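PDB 2GZA: type IV secretion system protein VirB11 from Brucella suis, which binds and hydrolyses ATP as the hexameric ATPase of a bacterial type IV secretion system. Local coordinates for residues Glu260-Glu265 with Ser283-Ser288; Val322-His327 with Ser341-Asp346. One frame throughout, in Å; residues are numbered along the deposited sequence.

How the interactions relate
Both interactions reach the same mixed sheet, interaction 1 through strand 281-285 and interaction 2 through its hairpin; strand 178-182 lies between strands 281-285 and 324-331 and runs straight into the predicted ATP-binding loop. Their centres are 14 Å apart, yet they touch where Ala-286 O packs 3.2 Å from CE1 of His-327. A histidine from each approaches that loop: by nearest atoms, the side chain of His-285 comes within about 3 Å of that of Thr-184, and the side chain of His-327 lies about 4 Å from Gly-182. A bound sulfate, about 5 Å from the side chain of His-285, is consistent with a phosphate pocket here. Interaction 1 thus borders the pocket, while interaction 2 builds the outer hairpin of the same sheet.

Interaction 1 (Glu260-Glu265 with Ser283-Ser288); sequences ELRGGE and SCHAGS
Glu-260 reaches His-285 because its side chain is stretched out, with CG turned opposite the backbone N (chi1 -156°) and the chain extended beyond it, while His-285 folds its ring back beside its own backbone N. The two flat groups meet at 73° between their planes, and the carboxylate oxygen OE1 of Glu-260 lies at the edge of the imidazole, not over its face. Which imidazole atom meets that oxygen is doubtful, since the orientation of the imidazole about its last bond is uncertain. Arg-262 approaches the same carboxylate from its own segment, forming a salt bridge in which NH1 is 2.8 Å from Glu-260 OE1, although the position of that oxygen is itself doubtful. Nearer the backbone, CG of Glu-260 rests 3.5 Å from OG of Ser-283, a hydroxyl hydrogen-bonded to Ala-259 O.

The sequences suggest a meeting of two family motifs: 260-265 follows strand 255-258 as the end of a Walker B region does, and 283-288 resembles the His box of secretion ATPases. One nearly straight backbone bond spans them, from Leu-261 N to Ser-283 O at 2.9 Å, and so links the loop that follows strand 255-258 to strand 281-285, an outermost strand of the mixed sheet within the chain. The turn beyond is held by Glu-265, whose OE1 uses its syn lone pair to accept from Arg-262 N at 2.9 Å and Gly-263 N at 3.1 Å. Leu-261 and Cys-284 both pack on Leu-296 of helix 289-300, while Ser-275 of a neighbouring subunit packs against His-285.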
loop_
_atom_site.group_PDB
_atom_site.type_symbol
_atom_site.label_atom_id
_atom_site.label_comp_id
_atom_site.label_asym_id
_atom_site.label_seq_id
_atom_site.Cartn_x
_atom_site.Cartn_y
_atom_site.Cartn_z
ATOM N N GLU C 260 -32.155 2.032 -4.569
ATOM C CA GLU C 260 -31.344 1.801 -3.377
ATOM C C GLU C 260 -29.861 1.626 -3.691
ATOM O O GLU C 260 -29.493 0.914 -4.621
ATOM C CB GLU C 260 -31.854 0.563 -2.643
ATOM C CG GLU C 260 -31.512 0.538 -1.177
ATOM C CD GLU C 260 -31.873 -0.771 -0.522
ATOM O OE1 GLU C 260 -31.119 -1.191 0.374
ATOM O OE2 GLU C 260 -32.896 -1.383 -0.902
ATOM N N LEU C 261 -29.019 2.288 -2.904
ATOM C CA LEU C 261 -27.571 2.091 -2.955
ATOM C C LEU C 261 -27.157 1.053 -1.912
ATOM O O LEU C 261 -27.465 1.192 -0.728
ATOM C CB LEU C 261 -26.831 3.405 -2.705
ATOM C CG LEU C 261 -26.706 4.416 -3.851
ATOM C CD1 LEU C 261 -26.206 5.766 -3.360
ATOM C CD2 LEU C 261 -25.809 3.890 -4.967
ATOM N N ARG C 262 -26.451 0.018 -2.350
ATOM C CA ARG C 262 -26.204 -1.139 -1.483
ATOM C C ARG C 262 -24.766 -1.634 -1.471
ATOM O O ARG C 262 -24.303 -2.160 -0.461
ATOM C CB ARG C 262 -27.154 -2.271 -1.848
ATOM C CG ARG C 262 -28.601 -1.832 -1.791
ATOM C CD ARG C 262 -29.561 -2.792 -2.504
ATOM N NE ARG C 262 -29.382 -4.176 -2.068
ATOM C CZ ARG C 262 -29.474 -4.537 -0.777
ATOM N NH1 ARG C 262 -29.744 -3.630 0.175
ATOM N NH2 ARG C 262 -29.316 -5.764 -0.398
ATOM N N GLY C 263 -24.074 -1.475 -2.594
ATOM C CA GLY C 263 -22.697 -1.921 -2.717
ATOM C C GLY C 263 -21.928 -1.121 -3.749
ATOM O O GLY C 263 -22.078 0.100 -3.847
ATOM N N GLY C 264 -21.123 -1.824 -4.536
ATOM C CA GLY C 264 -20.273 -1.228 -5.557
ATOM C C GLY C 264 -20.876 -0.203 -6.509
ATOM O O GLY C 264 -20.134 0.615 -7.057
ATOM N N GLU C 265 -22.198 -0.238 -6.718
ATOM C CA GLU C 265 -22.877 0.754 -7.581
ATOM C C GLU C 265 -22.633 2.171 -7.094
ATOM O O GLU C 265 -22.675 3.114 -7.892
ATOM C CB GLU C 265 -24.394 0.573 -7.638
ATOM C CG GLU C 265 -24.903 -0.787 -7.320
ATOM C CD GLU C 265 -24.890 -1.065 -5.850
ATOM O OE1 GLU C 265 -25.587 -0.357 -5.091
ATOM O OE2 GLU C 265 -24.175 -2.005 -5.463
ATOM N N SER C 283 -32.030 5.917 -2.169
ATOM C CA SER C 283 -32.135 5.621 -0.747
ATOM C C SER C 283 -30.948 4.805 -0.244
ATOM O O SER C 283 -30.176 4.251 -1.031
ATOM C CB SER C 283 -33.432 4.887 -0.444
ATOM O OG SER C 283 -33.338 3.541 -0.858
ATOM N N CYS C 284 -30.826 4.720 1.079
ATOM C CA CYS C 284 -29.746 3.994 1.712
ATOM C C CYS C 284 -30.142 3.670 3.149
ATOM O O CYS C 284 -30.579 4.548 3.883
ATOM C CB CYS C 284 -28.476 4.855 1.673
ATOM S SG CYS C 284 -26.988 4.135 2.396
ATOM N N HIS C 285 -30.011 2.405 3.544
ATOM C CA HIS C 285 -30.167 2.013 4.950
ATOM C C HIS C 285 -29.055 2.636 5.773
ATOM O O HIS C 285 -27.884 2.359 5.527
ATOM C CB HIS C 285 -30.103 0.493 5.122
ATOM C CG HIS C 285 -31.122 -0.251 4.325
ATOM N ND1 HIS C 285 -32.406 -0.465 4.773
ATOM C CD2 HIS C 285 -31.044 -0.830 3.107
ATOM C CE1 HIS C 285 -33.078 -1.139 3.860
ATOM N NE2 HIS C 285 -32.274 -1.376 2.841
ATOM N N ALA C 286 -29.428 3.478 6.734
ATOM C CA ALA C 286 -28.469 4.110 7.643
ATOM C C ALA C 286 -29.165 4.589 8.907
ATOM O O ALA C 286 -30.356 4.894 8.887
ATOM C CB ALA C 286 -27.742 5.255 6.957
ATOM N N GLY C 287 -28.420 4.647 10.005
ATOM C CA GLY C 287 -28.969 5.032 11.298
ATOM C C GLY C 287 -28.960 6.522 11.571
ATOM O O GLY C 287 -29.410 6.950 12.630
ATOM N N SER C 288 -28.431 7.304 10.630
ATOM C CA SER C 288 -28.429 8.762 10.719
ATOM C C SER C 288 -27.874 9.333 9.423
ATOM O O SER C 288 -27.466 8.588 8.539
ATOM C CB SER C 288 -27.615 9.247 11.922
ATOM O OG SER C 288 -26.249 8.925 11.766
#

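Interaction 2 (Val322-His327 with Ser341-Asp346)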
loop_
_atom_site.group_PDB
_atom_site.type_symbol
_atom_site.label_atom_id
_atom_site.label_comp_id
_atom_site.label_asym_id
_atom_site.label_seq_id
_atom_site.Cartn_x
_atom_site.Cartn_y
_atom_site.Cartn_z
ATOM N N VAL C 322 -23.484 14.560 -3.363
ATOM C CA VAL C 322 -24.720 14.409 -2.588
ATOM C C VAL C 322 -25.089 15.718 -1.918
ATOM O O VAL C 322 -24.366 16.197 -1.049
ATOM C CB VAL C 322 -24.618 13.274 -1.510
ATOM C CG1 VAL C 322 -25.880 13.220 -0.662
ATOM C CG2 VAL C 322 -24.376 11.919 -2.163
ATOM N N ASP C 323 -26.220 16.284 -2.319
ATOM C CA ASP C 323 -26.642 17.594 -1.838
ATOM C C ASP C 323 -27.427 17.495 -0.537
ATOM O O ASP C 323 -27.162 18.237 0.411
ATOM C CB ASP C 323 -27.469 18.319 -2.896
ATOM C CG ASP C 323 -26.659 18.670 -4.121
ATOM O OD1 ASP C 323 -25.590 19.293 -3.955
ATOM O OD2 ASP C 323 -27.094 18.320 -5.245
ATOM N N VAL C 324 -28.396 16.584 -0.496
ATOM C CA VAL C 324 -29.290 16.469 0.643
ATOM C C VAL C 324 -29.384 15.019 1.106
ATOM O O VAL C 324 -29.451 14.104 0.294
ATOM C CB VAL C 324 -30.708 17.015 0.312
ATOM C CG1 VAL C 324 -31.643 16.882 1.505
ATOM C CG2 VAL C 324 -30.643 18.467 -0.146
ATOM N N VAL C 325 -29.366 14.817 2.419
ATOM C CA VAL C 325 -29.680 13.520 3.011
ATOM C C VAL C 325 -30.858 13.700 3.966
ATOM O O VAL C 325 -30.766 14.459 4.935
ATOM C CB VAL C 325 -28.477 12.897 3.792
ATOM C CG1 VAL C 325 -28.867 11.551 4.417
ATOM C CG2 VAL C 325 -27.260 12.727 2.899
ATOM N N VAL C 326 -31.961 13.014 3.684
ATOM C CA VAL C 326 -33.132 13.038 4.557
ATOM C C VAL C 326 -33.202 11.735 5.330
ATOM O O VAL C 326 -33.299 10.669 4.731
ATOM C CB VAL C 326 -34.449 13.173 3.772
ATOM C CG1 VAL C 326 -35.567 13.651 4.698
ATOM C CG2 VAL C 326 -34.289 14.102 2.578
ATOM N N HIS C 327 -33.149 11.814 6.654
ATOM C CA HIS C 327 -33.207 10.610 7.476
ATOM C C HIS C 327 -34.584 10.397 8.067
ATOM O O HIS C 327 -35.133 11.285 8.701
ATOM C CB HIS C 327 -32.154 10.628 8.581
ATOM C CG HIS C 327 -32.210 9.434 9.486
ATOM N ND1 HIS C 327 -31.864 8.169 9.067
ATOM C CD2 HIS C 327 -32.585 9.309 10.782
ATOM C CE1 HIS C 327 -32.019 7.319 10.069
ATOM N NE2 HIS C 327 -32.455 7.985 11.121
ATOM N N SER C 341 -35.925 12.780 11.262
ATOM C CA SER C 341 -35.022 13.117 12.359
ATOM C C SER C 341 -34.148 14.315 12.026
ATOM O O SER C 341 -33.981 15.215 12.844
ATOM C CB SER C 341 -34.111 11.927 12.670
ATOM O OG SER C 341 -34.852 10.776 13.021
ATOM N N GLU C 342 -33.588 14.305 10.820
ATOM C CA GLU C 342 -32.594 15.277 10.405
ATOM C C GLU C 342 -32.667 15.452 8.898
ATOM O O GLU C 342 -32.953 14.505 8.172
ATOM C CB GLU C 342 -31.197 14.784 10.809
ATOM C CG GLU C 342 -30.043 15.764 10.533
ATOM C CD GLU C 342 -28.656 15.157 10.775
ATOM O OE1 GLU C 342 -27.656 15.811 10.388
ATOM O OE2 GLU C 342 -28.555 14.038 11.341
ATOM N N VAL C 343 -32.425 16.672 8.444
ATOM C CA VAL C 343 -32.196 16.950 7.037
ATOM C C VAL C 343 -30.810 17.561 6.949
ATOM O O VAL C 343 -30.536 18.593 7.562
ATOM C CB VAL C 343 -33.240 17.912 6.450
ATOM C CG1 VAL C 343 -32.865 18.297 5.033
ATOM C CG2 VAL C 343 -34.621 17.286 6.488
ATOM N N TRP C 344 -29.933 16.907 6.211
ATOM C CA TRP C 344 -28.581 17.379 6.055
ATOM C C TRP C 344 -28.462 18.122 4.726
ATOM O O TRP C 344 -28.852 17.610 3.678
ATOM C CB TRP C 344 -27.610 16.196 6.159
ATOM C CG TRP C 344 -26.179 16.572 6.020
ATOM C CD1 TRP C 344 -25.302 16.826 7.029
ATOM C CD2 TRP C 344 -25.451 16.741 4.799
ATOM N NE1 TRP C 344 -24.070 17.146 6.513
ATOM C CE2 TRP C 344 -24.133 17.104 5.146
ATOM C CE3 TRP C 344 -25.785 16.628 3.442
ATOM C CZ2 TRP C 344 -23.148 17.357 4.192
ATOM C CZ3 TRP C 344 -24.802 16.880 2.487
ATOM C CH2 TRP C 344 -23.497 17.242 2.869
ATOM N N TYR C 345 -27.937 19.339 4.789
ATOM C CA TYR C 345 -27.683 20.156 3.613
ATOM C C TYR C 345 -26.550 21.117 3.938
ATOM O O TYR C 345 -26.678 21.941 4.836
ATOM C CB TYR C 345 -28.956 20.902 3.205
ATOM C CG TYR C 345 -28.821 21.815 2.011
ATOM C CD1 TYR C 345 -28.396 21.332 0.777
ATOM C CD2 TYR C 345 -29.145 23.166 2.110
ATOM C CE1 TYR C 345 -28.287 22.178 -0.325
ATOM C CE2 TYR C 345 -29.034 24.019 1.014
ATOM C CZ TYR C 345 -28.606 23.518 -0.196
ATOM O OH TYR C 345 -28.502 24.363 -1.275
ATOM N N ASP C 346 -25.437 20.999 3.220
ATOM C CA ASP C 346 -24.270 21.839 3.473
ATOM C C ASP C 346 -23.538 22.265 2.187
ATOM O O ASP C 346 -22.440 21.780 1.915
ATOM C CB ASP C 346 -23.325 21.124 4.449
ATOM C CG ASP C 346 -22.298 22.050 5.075
ATOM O OD1 ASP C 346 -22.386 23.289 4.913
ATOM O OD2 ASP C 346 -21.389 21.524 5.744
#
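Val-324 to His-327 and Ser-341 to Tyr-345 run antiparallel in a hairpin, the axes of these short strands approaching to 4.8 Å at 177°. Val-325 and Trp-344 make a hydrogen-bonded pair, with Trp-344 N 2.9 Å from Val-325 O and a return bond from Val-325 N to Trp-344 O. Toward the other end, His-327 N binds Glu-342 O, and Ser-341 N binds His-327 O.

On the face carrying Val-325 and His-327, Trp-344 does the main work. With its CG turned away from the backbone N (chi1 -180°), its ring lies along the opposing backbone and brings CZ3 to 3.6 Å from Val-322 O, at the edge of the indole and near its plane. Farther along, CD2 of His-327 meets Ser-341 OG at 3.5 Å, again at the edge of the ring.

The other face of this pairing is carried by Val-324, Val-326, Val-343 and Tyr-345. Val-326 and Val-343, a non-hydrogen-bonded pair, stand alongside one another, pointing in a common direction, with CG1 of Val-326 4.2 Å from CG2 of Val-343. Val-324 CG2 lies 3.8 Å from CD1 of Tyr-345; separately, Asp-323 O meets the edge of that ring in its plane, 3.4 Å from CD1.

Asp-323 itself pairs through its carboxylate with Lys-350 and with Val-177 N. Val-324, Val-326 and Val-343 pack against helix 164-173, whose Phe-167 meets Tyr-345 edge-to-face, and Tyr-345 also touches helix 153-160; on the opposite face, Phe-293 of helix 289-300 meets Trp-344 edge-to-face, while strand 178-182 runs parallel alongside strand 324-331.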